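Local coordinates for lipolytic protein G-D-S-L family (Chitinophaga pinensis, PDB 4Q7Q) that is a possible lipase of the GDSL family, probably hydrolysing ester bonds with a serine nucleophile, although its substrate is not established, at residues A[8-11]-A[15-18]; A[35-38]-A[43-46]; A[38-43]-A[250-255]. All coordinates share one frame; numbering follows the deposited sequence.

Interaction 1 of 3, residues A[8-11]-A[15-18]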
ATOM      1  N   TRP A   8       4.737  15.133   9.923  1.00 20.17           N
ATOM      2  CA  TRP A   8       4.804  14.220   8.791  1.00 18.53           C
ATOM      3  C   TRP A   8       3.402  13.831   8.357  1.00 18.78           C
ATOM      4  O   TRP A   8       2.682  13.173   9.106  1.00 20.41           O
ATOM      5  CB  TRP A   8       5.588  12.968   9.193  1.00 18.70           C
ATOM      6  CG  TRP A   8       5.401  11.764   8.299  1.00 18.05           C
ATOM      7  CD1 TRP A   8       5.249  11.752   6.937  1.00 16.99           C
ATOM      8  CD2 TRP A   8       5.325  10.400   8.723  1.00 17.89           C
ATOM      9  NE1 TRP A   8       5.105  10.458   6.492  1.00 17.95           N
ATOM     10  CE2 TRP A   8       5.140   9.611   7.571  1.00 16.93           C
ATOM     11  CE3 TRP A   8       5.398   9.766   9.969  1.00 18.44           C
ATOM     12  CZ2 TRP A   8       5.024   8.222   7.627  1.00 18.22           C
ATOM     13  CZ3 TRP A   8       5.288   8.390  10.024  1.00 19.39           C
ATOM     14  CH2 TRP A   8       5.108   7.632   8.858  1.00 18.91           C
ATOM     15  N   VAL A   9       3.025  14.241   7.149  1.00 18.47           N
ATOM     16  CA  VAL A   9       1.748  13.857   6.565  1.00 17.87           C
ATOM     17  C   VAL A   9       1.943  12.593   5.736  1.00 16.03           C
ATOM     18  O   VAL A   9       2.734  12.575   4.784  1.00 17.34           O
ATOM     19  CB  VAL A   9       1.154  14.984   5.694  1.00 17.83           C
ATOM     20  CG1 VAL A   9      -0.075  14.503   4.937  1.00 19.39           C
ATOM     21  CG2 VAL A   9       0.807  16.178   6.561  1.00 19.45           C
ATOM     22  N   ALA A  10       1.253  11.524   6.129  1.00 15.60           N
ATOM     23  CA  ALA A  10       1.332  10.257   5.420  1.00 15.63           C
ATOM     24  C   ALA A  10       0.112  10.108   4.527  1.00 15.72           C
ATOM     25  O   ALA A  10      -0.986   9.851   5.007  1.00 16.73           O
ATOM     26  CB  ALA A  10       1.417   9.099   6.410  1.00 16.37           C
ATOM     27  N   ILE A  11       0.310  10.285   3.225  1.00 15.35           N
ATOM     28  CA  ILE A  11      -0.769  10.164   2.256  1.00 13.40           C
ATOM     29  C   ILE A  11      -0.793   8.724   1.776  1.00 13.56           C
ATOM     30  O   ILE A  11       0.252   8.145   1.456  1.00 15.46           O
ATOM     31  CB  ILE A  11      -0.552  11.125   1.063  1.00 14.95           C
ATOM     32  CG1 ILE A  11      -0.573  12.568   1.564  1.00 16.39           C
ATOM     33  CG2 ILE A  11      -1.605  10.909  -0.039  1.00 16.65           C
ATOM     34  CD1 ILE A  11      -0.182  13.582   0.533  1.00 16.91           C
ATOM     35  N   ILE A  15      -3.631   0.776   3.503  1.00 13.92           N
ATOM     36  CA  ILE A  15      -2.422   0.368   4.207  1.00 14.46           C
ATOM     37  C   ILE A  15      -1.961   1.454   5.196  1.00 15.34           C
ATOM     38  O   ILE A  15      -1.432   1.148   6.265  1.00 16.80           O
ATOM     39  CB  ILE A  15      -1.338  -0.066   3.212  1.00 14.66           C
ATOM     40  CG1 ILE A  15      -1.816  -1.329   2.488  1.00 15.84           C
ATOM     41  CG2 ILE A  15      -0.007  -0.307   3.895  1.00 14.69           C
ATOM     42  CD1 ILE A  15      -0.976  -1.744   1.300  1.00 19.97           C
ATOM     43  N   THR A  16      -2.236   2.714   4.857  1.00 14.57           N
ATOM     44  CA  THR A  16      -1.940   3.859   5.714  1.00 14.06           C
ATOM     45  C   THR A  16      -3.085   4.121   6.681  1.00 14.96           C
ATOM     46  O   THR A  16      -2.874   4.278   7.881  1.00 15.32           O
ATOM     47  CB  THR A  16      -1.675   5.101   4.851  1.00 13.54           C
ATOM     48  OG1 THR A  16      -0.542   4.833   4.016  1.00 14.76           O
ATOM     49  CG2 THR A  16      -1.411   6.333   5.707  1.00 14.47           C
ATOM     50  N   TYR A  17      -4.295   4.173   6.139  1.00 14.19           N
ATOM     51  CA  TYR A  17      -5.510   4.369   6.926  1.00 14.68           C
ATOM     52  C   TYR A  17      -5.590   3.470   8.167  1.00 15.26           C
ATOM     53  O   TYR A  17      -5.912   3.933   9.271  1.00 16.80           O
ATOM     54  CB  TYR A  17      -6.718   4.109   6.027  1.00 15.42           C
ATOM     55  CG  TYR A  17      -8.056   4.065   6.742  1.00 15.70           C
ATOM     56  CD1 TYR A  17      -8.791   5.228   6.957  1.00 18.20           C
ATOM     57  CD2 TYR A  17      -8.598   2.853   7.167  1.00 17.07           C
ATOM     58  CE1 TYR A  17     -10.022   5.186   7.594  1.00 19.18           C
ATOM     59  CE2 TYR A  17      -9.816   2.798   7.802  1.00 17.87           C
ATOM     60  CZ  TYR A  17     -10.531   3.968   8.015  1.00 19.65           C
ATOM     61  OH  TYR A  17     -11.750   3.916   8.650  1.00 23.55           O
ATOM     62  N   LEU A  18      -5.280   2.188   7.980  1.00 14.72           N
ATOM     63  CA  LEU A  18      -5.491   1.184   9.014  1.00 15.59           C
ATOM     64  C   LEU A  18      -4.604   1.359  10.239  1.00 15.70           C
ATOM     65  O   LEU A  18      -4.864   0.745  11.271  1.00 17.14           O
ATOM     66  CB  LEU A  18      -5.305  -0.222   8.438  1.00 15.26           C
ATOM     67  CG  LEU A  18      -6.423  -0.670   7.493  1.00 16.61           C
ATOM     68  CD1 LEU A  18      -6.025  -1.924   6.688  1.00 17.18           C
ATOM     69  CD2 LEU A  18      -7.733  -0.873   8.260  1.00 17.84           C
TER
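Thr16 OG1 stays beside the backbone N (chi1 -61°), which leaves CG2 anti to that nitrogen and turned toward Ala10. Thr16 CG2 then reaches 3.6 Å from Ala10 O and 4.0 Å from Ala10 CB, so one methyl group meets both the carbonyl oxygen and the side chain of the strand residue. The contact is purely van der Waals. At 4.3 Å, Thr16 OG1 and Ile11 O are too far apart to bond; the hydroxyl instead forms a hydrogen bond with Tyr33 OH, which gives this buried polar atom a partner and should help fix the rotation of the threonine.

Only 90 Å² is buried between the segments, summed over both, and the nearest CA atoms, those of Ala10 and Thr16, stand 7.2 Å apart. The small alanine methyl also has a neighbour within its own strand: Ala10 CB lies 3.5 Å above the plane of the Trp8 ring, displaced toward the ring's rim. It thus sits between the indole and the threonine methyl.

Strand 6-12 passes through Asp13 into helix 14-17, which opens with Ser14, a strand-turn-helix that matches the N-terminal GDS block of SGNH hydrolases. In such enzymes the serine is the nucleophile; the placing of Ser14, His238 and Asp235 is consistent with a catalytic triad, probably close to this packing.

Interaction 2 of 3, residues A[35-38]-A[43-46]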
ATOM      1  N   THR A  35       2.749   4.274  13.348  1.00 17.93           N
ATOM      2  CA  THR A  35       3.058   4.097  14.765  1.00 18.06           C
ATOM      3  C   THR A  35       4.472   3.554  14.931  1.00 17.85           C
ATOM      4  O   THR A  35       5.253   4.065  15.730  1.00 19.62           O
ATOM      5  CB  THR A  35       2.034   3.157  15.421  1.00 18.58           C
ATOM      6  OG1 THR A  35       0.733   3.753  15.334  1.00 19.82           O
ATOM      7  CG2 THR A  35       2.379   2.869  16.889  1.00 18.66           C
ATOM      8  N   ARG A  36       4.815   2.536  14.148  1.00 17.89           N
ATOM      9  CA  ARG A  36       6.138   1.934  14.243  0.81 17.87           C
ATOM     10  C   ARG A  36       7.244   2.882  13.779  1.00 19.35           C
ATOM     11  O   ARG A  36       8.321   2.907  14.371  1.00 20.68           O
ATOM     12  CB  ARG A  36       6.182   0.623  13.470  0.81 18.03           C
ATOM     13  CG  ARG A  36       5.274  -0.438  14.053  0.81 19.72           C
ATOM     14  CD  ARG A  36       5.294  -1.725  13.220  0.81 21.98           C
ATOM     15  NE  ARG A  36       4.408  -2.740  13.785  0.81 22.35           N
ATOM     16  CZ  ARG A  36       4.730  -3.512  14.817  0.81 25.67           C
ATOM     17  NH1 ARG A  36       3.864  -4.399  15.285  0.81 26.26           N
ATOM     18  NH2 ARG A  36       5.925  -3.398  15.383  0.81 28.63           N
ATOM     19  N   LEU A  37       6.983   3.660  12.729  1.00 18.47           N
ATOM     20  CA  LEU A  37       7.958   4.658  12.285  1.00 19.14           C
ATOM     21  C   LEU A  37       8.253   5.623  13.430  1.00 18.73           C
ATOM     22  O   LEU A  37       9.412   5.920  13.729  1.00 19.46           O
ATOM     23  CB  LEU A  37       7.451   5.430  11.055  1.00 18.57           C
ATOM     24  CG  LEU A  37       8.365   6.476  10.383  1.00 19.74           C
ATOM     25  CD1 LEU A  37       8.507   7.811  11.166  1.00 18.94           C
ATOM     26  CD2 LEU A  37       9.737   5.882  10.086  1.00 21.86           C
ATOM     27  N   ASN A  38       7.199   6.129  14.057  1.00 18.83           N
ATOM     28  CA  ASN A  38       7.364   7.052  15.168  1.00 19.23           C
ATOM     29  C   ASN A  38       8.132   6.452  16.347  1.00 21.03           C
ATOM     30  O   ASN A  38       8.855   7.156  17.029  1.00 21.10           O
ATOM     31  CB  ASN A  38       6.008   7.623  15.602  1.00 19.91           C
ATOM     32  CG  ASN A  38       6.091   8.389  16.905  1.00 21.68           C
ATOM     33  OD1 ASN A  38       5.722   7.870  17.959  1.00 21.78           O
ATOM     34  ND2 ASN A  38       6.587   9.626  16.842  1.00 22.48           N
ATOM     35  N   ASN A  43      10.720  11.948  16.993  1.00 21.44           N
ATOM     36  CA  ASN A  43      10.477  13.346  16.653  1.00 21.28           C
ATOM     37  C   ASN A  43       9.538  13.528  15.458  1.00 21.44           C
ATOM     38  O   ASN A  43       9.143  14.655  15.141  1.00 21.90           O
ATOM     39  CB  ASN A  43      11.797  14.063  16.376  1.00 21.41           C
ATOM     40  CG  ASN A  43      12.571  13.428  15.240  1.00 21.61           C
ATOM     41  OD1 ASN A  43      12.805  12.219  15.232  1.00 22.63           O
ATOM     42  ND2 ASN A  43      12.958  14.238  14.264  1.00 22.24           N
ATOM     43  N   LEU A  44       9.189  12.427  14.794  1.00 21.64           N
ATOM     44  CA  LEU A  44       8.309  12.484  13.629  1.00 21.90           C
ATOM     45  C   LEU A  44       6.863  12.319  14.080  1.00 22.06           C
ATOM     46  O   LEU A  44       6.485  11.278  14.620  1.00 22.12           O
ATOM     47  CB  LEU A  44       8.691  11.401  12.616  1.00 23.91           C
ATOM     48  CG  LEU A  44       9.732  11.749  11.541  1.00 26.34           C
ATOM     49  CD1 LEU A  44       9.144  12.693  10.488  1.00 26.85           C
ATOM     50  CD2 LEU A  44      10.990  12.341  12.151  1.00 27.11           C
ATOM     51  N   LYS A  45       6.066  13.360  13.871  1.00 22.18           N
ATOM     52  CA  LYS A  45       4.688  13.386  14.338  1.00 21.77           C
ATOM     53  C   LYS A  45       3.741  13.176  13.170  1.00 20.52           C
ATOM     54  O   LYS A  45       3.537  14.084  12.358  1.00 21.45           O
ATOM     55  CB  LYS A  45       4.398  14.727  15.006  1.00 21.66           C
ATOM     56  CG  LYS A  45       5.380  15.071  16.108  1.00 23.33           C
ATOM     57  CD  LYS A  45       5.274  14.101  17.279  1.00 24.31           C
ATOM     58  CE  LYS A  45       6.230  14.493  18.393  1.00 24.97           C
ATOM     59  NZ  LYS A  45       6.000  13.674  19.611  1.00 24.59           N
ATOM     60  N   TYR A  46       3.157  11.986  13.088  1.00 20.77           N
ATOM     61  CA  TYR A  46       2.368  11.638  11.913  1.00 19.81           C
ATOM     62  C   TYR A  46       0.978  12.241  11.872  1.00 18.65           C
ATOM     63  O   TYR A  46       0.326  12.453  12.901  1.00 19.42           O
ATOM     64  CB  TYR A  46       2.307  10.118  11.682  1.00 19.75           C
ATOM     65  CG  TYR A  46       1.364   9.329  12.577  1.00 19.43           C
ATOM     66  CD1 TYR A  46      -0.016   9.327  12.359  1.00 19.24           C
ATOM     67  CD2 TYR A  46       1.859   8.532  13.602  1.00 19.93           C
ATOM     68  CE1 TYR A  46      -0.875   8.599  13.170  1.00 19.94           C
ATOM     69  CE2 TYR A  46       1.007   7.781  14.406  1.00 19.98           C
ATOM     70  CZ  TYR A  46      -0.357   7.826  14.192  1.00 20.45           C
ATOM     71  OH  TYR A  46      -1.193   7.074  14.995  1.00 20.96           O
TER
HETATM   72  O   HOH W   1      -0.174   5.552  17.169  1.00 32.05           O
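Asn38 reaches across to Leu44 with its amide: ND2 donates to the backbone O of Leu44 over 2.8 Å, the one direct hydrogen bond between helix segment 35-38 and segment 43-46. Its CG lies anti to the backbone N (chi1 170°), which extends the side chain from the helix toward the strand. The bond is bent, with an N-H...O angle of 145°, and the donor is tilted 30° from the carbonyl plane of Leu44. It is thus oblique but short, and it joins the helix to the first strand residue, Leu44.

The tight, buried part lies next to it. Leu37 and Leu44 meet at an oblique angle, and a single methyl does the touching: Leu37 CD1 is 3.9 Å from Leu44 CB and 4.1 Å from Leu44 CG. Both residues are buried, and their contact is apolar.

Toward Thr35 and Tyr46 the fit becomes looser and more polar. These two side chains run alongside each other in the same direction, yet Thr35 OG1 and Tyr46 OH are 3.9 Å apart, beyond direct bonding. A water closes the interval, 2.7 Å from Thr35 OG1 and 2.8 Å from Tyr46 OH, and it donates to the phenol oxygen from the edge of the ring, in its plane. Tyr46 OH is also hydrogen-bonded to Asp20 OD2, so the phenol end has two partners. Both residues are partly exposed.

Helix 33-40, after the short helix 14-17, lies in the crossover between the adjacent parallel strands 6-12 and 44-50. Strand 44-50 is the outermost strand on its side of the parallel sheet, while Leu37 also reaches helix 241-257 at Ala252.

Interaction 3 of 3, residues A[38-43]-A[250-255]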
ATOM      1  N   ASN A  38       7.199   6.129  14.057  1.00 18.83           N
ATOM      2  CA  ASN A  38       7.364   7.052  15.168  1.00 19.23           C
ATOM      3  C   ASN A  38       8.132   6.452  16.347  1.00 21.03           C
ATOM      4  O   ASN A  38       8.855   7.156  17.029  1.00 21.10           O
ATOM      5  CB  ASN A  38       6.008   7.623  15.602  1.00 19.91           C
ATOM      6  CG  ASN A  38       6.091   8.389  16.905  1.00 21.68           C
ATOM      7  OD1 ASN A  38       5.722   7.870  17.959  1.00 21.78           O
ATOM      8  ND2 ASN A  38       6.587   9.626  16.842  1.00 22.48           N
ATOM      9  N   GLU A  39       8.006   5.149  16.579  1.00 21.34           N
ATOM     10  CA  GLU A  39       8.802   4.534  17.640  1.00 22.21           C
ATOM     11  C   GLU A  39      10.293   4.590  17.309  1.00 21.62           C
ATOM     12  O   GLU A  39      11.126   4.779  18.192  1.00 22.20           O
ATOM     13  CB  GLU A  39       8.369   3.093  17.895  1.00 22.89           C
ATOM     14  CG  GLU A  39       6.965   2.965  18.448  1.00 25.37           C
ATOM     15  CD  GLU A  39       6.513   1.521  18.614  1.00 28.24           C
ATOM     16  OE1 GLU A  39       7.123   0.611  18.007  1.00 29.36           O
ATOM     17  OE2 GLU A  39       5.541   1.298  19.363  1.00 30.13           O
ATOM     18  N   ILE A  40      10.622   4.422  16.034  1.00 21.08           N
ATOM     19  CA  ILE A  40      12.012   4.476  15.597  1.00 21.44           C
ATOM     20  C   ILE A  40      12.526   5.923  15.600  1.00 21.82           C
ATOM     21  O   ILE A  40      13.637   6.202  16.063  1.00 24.16           O
ATOM     22  CB  ILE A  40      12.160   3.860  14.196  1.00 20.86           C
ATOM     23  CG1 ILE A  40      11.639   2.417  14.200  1.00 22.07           C
ATOM     24  CG2 ILE A  40      13.607   3.909  13.732  1.00 20.71           C
ATOM     25  CD1 ILE A  40      11.420   1.833  12.808  1.00 22.55           C
ATOM     26  N   LEU A  41      11.703   6.833  15.085  1.00 22.19           N
ATOM     27  CA  LEU A  41      12.040   8.250  15.010  1.00 21.93           C
ATOM     28  C   LEU A  41      10.993   9.062  15.765  1.00 21.89           C
ATOM     29  O   LEU A  41      10.032   9.549  15.171  1.00 21.58           O
ATOM     30  CB  LEU A  41      12.120   8.705  13.551  1.00 22.29           C
ATOM     31  CG  LEU A  41      13.064   7.884  12.669  1.00 21.89           C
ATOM     32  CD1 LEU A  41      12.991   8.347  11.226  1.00 22.72           C
ATOM     33  CD2 LEU A  41      14.512   7.921  13.191  1.00 22.80           C
ATOM     34  N   PRO A  42      11.183   9.211  17.087  1.00 20.58           N
ATOM     35  CA  PRO A  42      10.142   9.782  17.954  1.00 21.00           C
ATOM     36  C   PRO A  42       9.853  11.262  17.726  1.00 20.47           C
ATOM     37  O   PRO A  42       8.836  11.762  18.212  1.00 23.09           O
ATOM     38  CB  PRO A  42      10.675   9.530  19.368  1.00 20.89           C
ATOM     39  CG  PRO A  42      12.158   9.356  19.213  1.00 20.08           C
ATOM     40  CD  PRO A  42      12.329   8.696  17.859  1.00 19.97           C
ATOM     41  N   ASN A  43      10.720  11.948  16.993  1.00 21.44           N
ATOM     42  CA  ASN A  43      10.477  13.346  16.653  1.00 21.28           C
ATOM     43  C   ASN A  43       9.538  13.528  15.458  1.00 21.44           C
ATOM     44  O   ASN A  43       9.143  14.655  15.141  1.00 21.90           O
ATOM     45  CB  ASN A  43      11.797  14.063  16.376  1.00 21.41           C
ATOM     46  CG  ASN A  43      12.571  13.428  15.240  1.00 21.61           C
ATOM     47  OD1 ASN A  43      12.805  12.219  15.232  1.00 22.63           O
ATOM     48  ND2 ASN A  43      12.958  14.238  14.264  1.00 22.24           N
ATOM     49  N   ALA A 250      12.166   0.425   6.603  1.00 18.52           N
ATOM     50  CA  ALA A 250      12.605   0.909   5.299  1.00 19.60           C
ATOM     51  C   ALA A 250      12.364   2.410   5.197  1.00 20.89           C
ATOM     52  O   ALA A 250      13.200   3.153   4.679  1.00 21.95           O
ATOM     53  CB  ALA A 250      11.879   0.171   4.184  1.00 19.31           C
ATOM     54  N   LEU A 251      11.215   2.850   5.703  1.00 19.65           N
ATOM     55  CA  LEU A 251      10.866   4.262   5.666  1.00 19.68           C
ATOM     56  C   LEU A 251      11.784   5.066   6.576  1.00 20.44           C
ATOM     57  O   LEU A 251      12.223   6.160   6.222  1.00 20.35           O
ATOM     58  CB  LEU A 251       9.402   4.459   6.066  1.00 19.58           C
ATOM     59  CG  LEU A 251       8.869   5.892   6.012  1.00 20.51           C
ATOM     60  CD1 LEU A 251       9.084   6.501   4.628  1.00 21.53           C
ATOM     61  CD2 LEU A 251       7.394   5.949   6.403  1.00 20.85           C
ATOM     62  N   ALA A 252      12.087   4.509   7.743  1.00 20.54           N
ATOM     63  CA  ALA A 252      12.980   5.187   8.674  1.00 21.63           C
ATOM     64  C   ALA A 252      14.367   5.425   8.078  1.00 22.96           C
ATOM     65  O   ALA A 252      14.957   6.481   8.296  1.00 23.14           O
ATOM     66  CB  ALA A 252      13.071   4.431  10.002  1.00 22.40           C
ATOM     67  N   ASP A 253      14.875   4.460   7.312  1.00 23.17           N
ATOM     68  CA  ASP A 253      16.176   4.614   6.660  1.00 25.24           C
ATOM     69  C   ASP A 253      16.187   5.821   5.722  1.00 24.56           C
ATOM     70  O   ASP A 253      17.143   6.593   5.693  1.00 24.40           O
ATOM     71  CB  ASP A 253      16.556   3.349   5.882  1.00 29.82           C
ATOM     72  CG  ASP A 253      16.857   2.167   6.788  1.00 36.03           C
ATOM     73  OD1 ASP A 253      17.128   2.385   7.987  1.00 38.21           O
ATOM     74  OD2 ASP A 253      16.835   1.019   6.295  1.00 39.09           O
ATOM     75  N   VAL A 254      15.120   5.975   4.947  1.00 22.57           N
ATOM     76  CA  VAL A 254      15.020   7.094   4.019  1.00 22.23           C
ATOM     77  C   VAL A 254      14.895   8.431   4.762  1.00 23.11           C
ATOM     78  O   VAL A 254      15.543   9.418   4.407  1.00 23.92           O
ATOM     79  CB  VAL A 254      13.843   6.902   3.056  1.00 22.05           C
ATOM     80  CG1 VAL A 254      13.566   8.189   2.297  1.00 23.42           C
ATOM     81  CG2 VAL A 254      14.141   5.755   2.096  1.00 23.76           C
ATOM     82  N   PHE A 255      14.071   8.461   5.800  1.00 21.72           N
ATOM     83  CA  PHE A 255      13.953   9.663   6.616  1.00 21.96           C
ATOM     84  C   PHE A 255      15.309  10.058   7.191  1.00 24.07           C
ATOM     85  O   PHE A 255      15.658  11.241   7.202  1.00 23.39           O
ATOM     86  CB  PHE A 255      12.926   9.467   7.735  1.00 21.15           C
ATOM     87  CG  PHE A 255      11.492   9.598   7.282  1.00 21.79           C
ATOM     88  CD1 PHE A 255      11.177   9.938   5.973  1.00 21.74           C
ATOM     89  CD2 PHE A 255      10.456   9.391   8.176  1.00 22.07           C
ATOM     90  CE1 PHE A 255       9.855  10.072   5.564  1.00 21.00           C
ATOM     91  CE2 PHE A 255       9.135   9.518   7.774  1.00 20.75           C
ATOM     92  CZ  PHE A 255       8.834   9.861   6.464  1.00 20.72           C
TER
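The ring of Phe255 meets Leu41 at its edge: Leu41 CD1 lies near the ring plane, 4.1 Å from Phe255 CD2. One face of the ring is taken by Leu251 CD1, which sits 3.7 Å above the plane and is displaced toward the rim; this neighbour comes from the preceding turn of the same helix. The phenyl group also makes an edge-to-face contact with the indole of Trp8, so both aliphatic and aromatic groups touch it.

The closest approach of Leu41 to Phe255 is to the base of the side chain rather than to the ring, with Leu41 CD1 3.7 Å from Phe255 CB. The two side chains run at a slant to each other. The same methyl is 4.1 Å from Ala252 CB, and it therefore fits between residues one helical turn apart. Leu41 has its CG anti to the carbonyl carbon (chi1 -54°) and one methyl further extended (chi2 176°), a stretched shape that carries the branch over to the second helix.

Ile40 meets the same Ala252 CB from a direction roughly at right angles to Leu41, its CG2 3.8 Å away. The small side chain of Ala252 is compatible with the close backbones: the CA atoms of Ile40 and Ala252 are 7.0 Å apart. The side-chain contacts are apolar, and 153 Å² is buried, counting both segments. Leu41 is the first residue after helix 33-40 to leave helical geometry, so the packing takes in both the last helical residue and the start of the following turn.

The C-terminal helix 241-257 lies alongside the end of helix 33-40 and also packs against the sheet, with Leu251 and Phe255 touching Val125 of strand 123-127. Nearby, Leu260 and Ser261, at the end of the modelled chain, touch Phe255 and Leu41 respectively.

Trp8, which flanks interaction 1, and Leu37 connect the three contacts through apolar packing. Between interactions 1 and 2, whose centres are about 11 Å apart, Trp8 CZ3 packs 3.5 Å from Leu37 CD1, and Trp8 N probably hydrogen-bonds to Lys45 O at 2.9 Å, tying neighbouring strands together. Trp8 CZ2 lies 3.5 Å from Leu251 CD2, linking interactions 1 and 3, with centres about 14 Å apart. Interactions 2 and 3 share helix 33-40, with centres about 7 Å apart; Leu37 CD1 is 3.8 Å from Phe255 CE2. The side chain of Thr16 in interaction 1 comes close to the putative Ser14-His238-Asp235 triad but makes no contact with it.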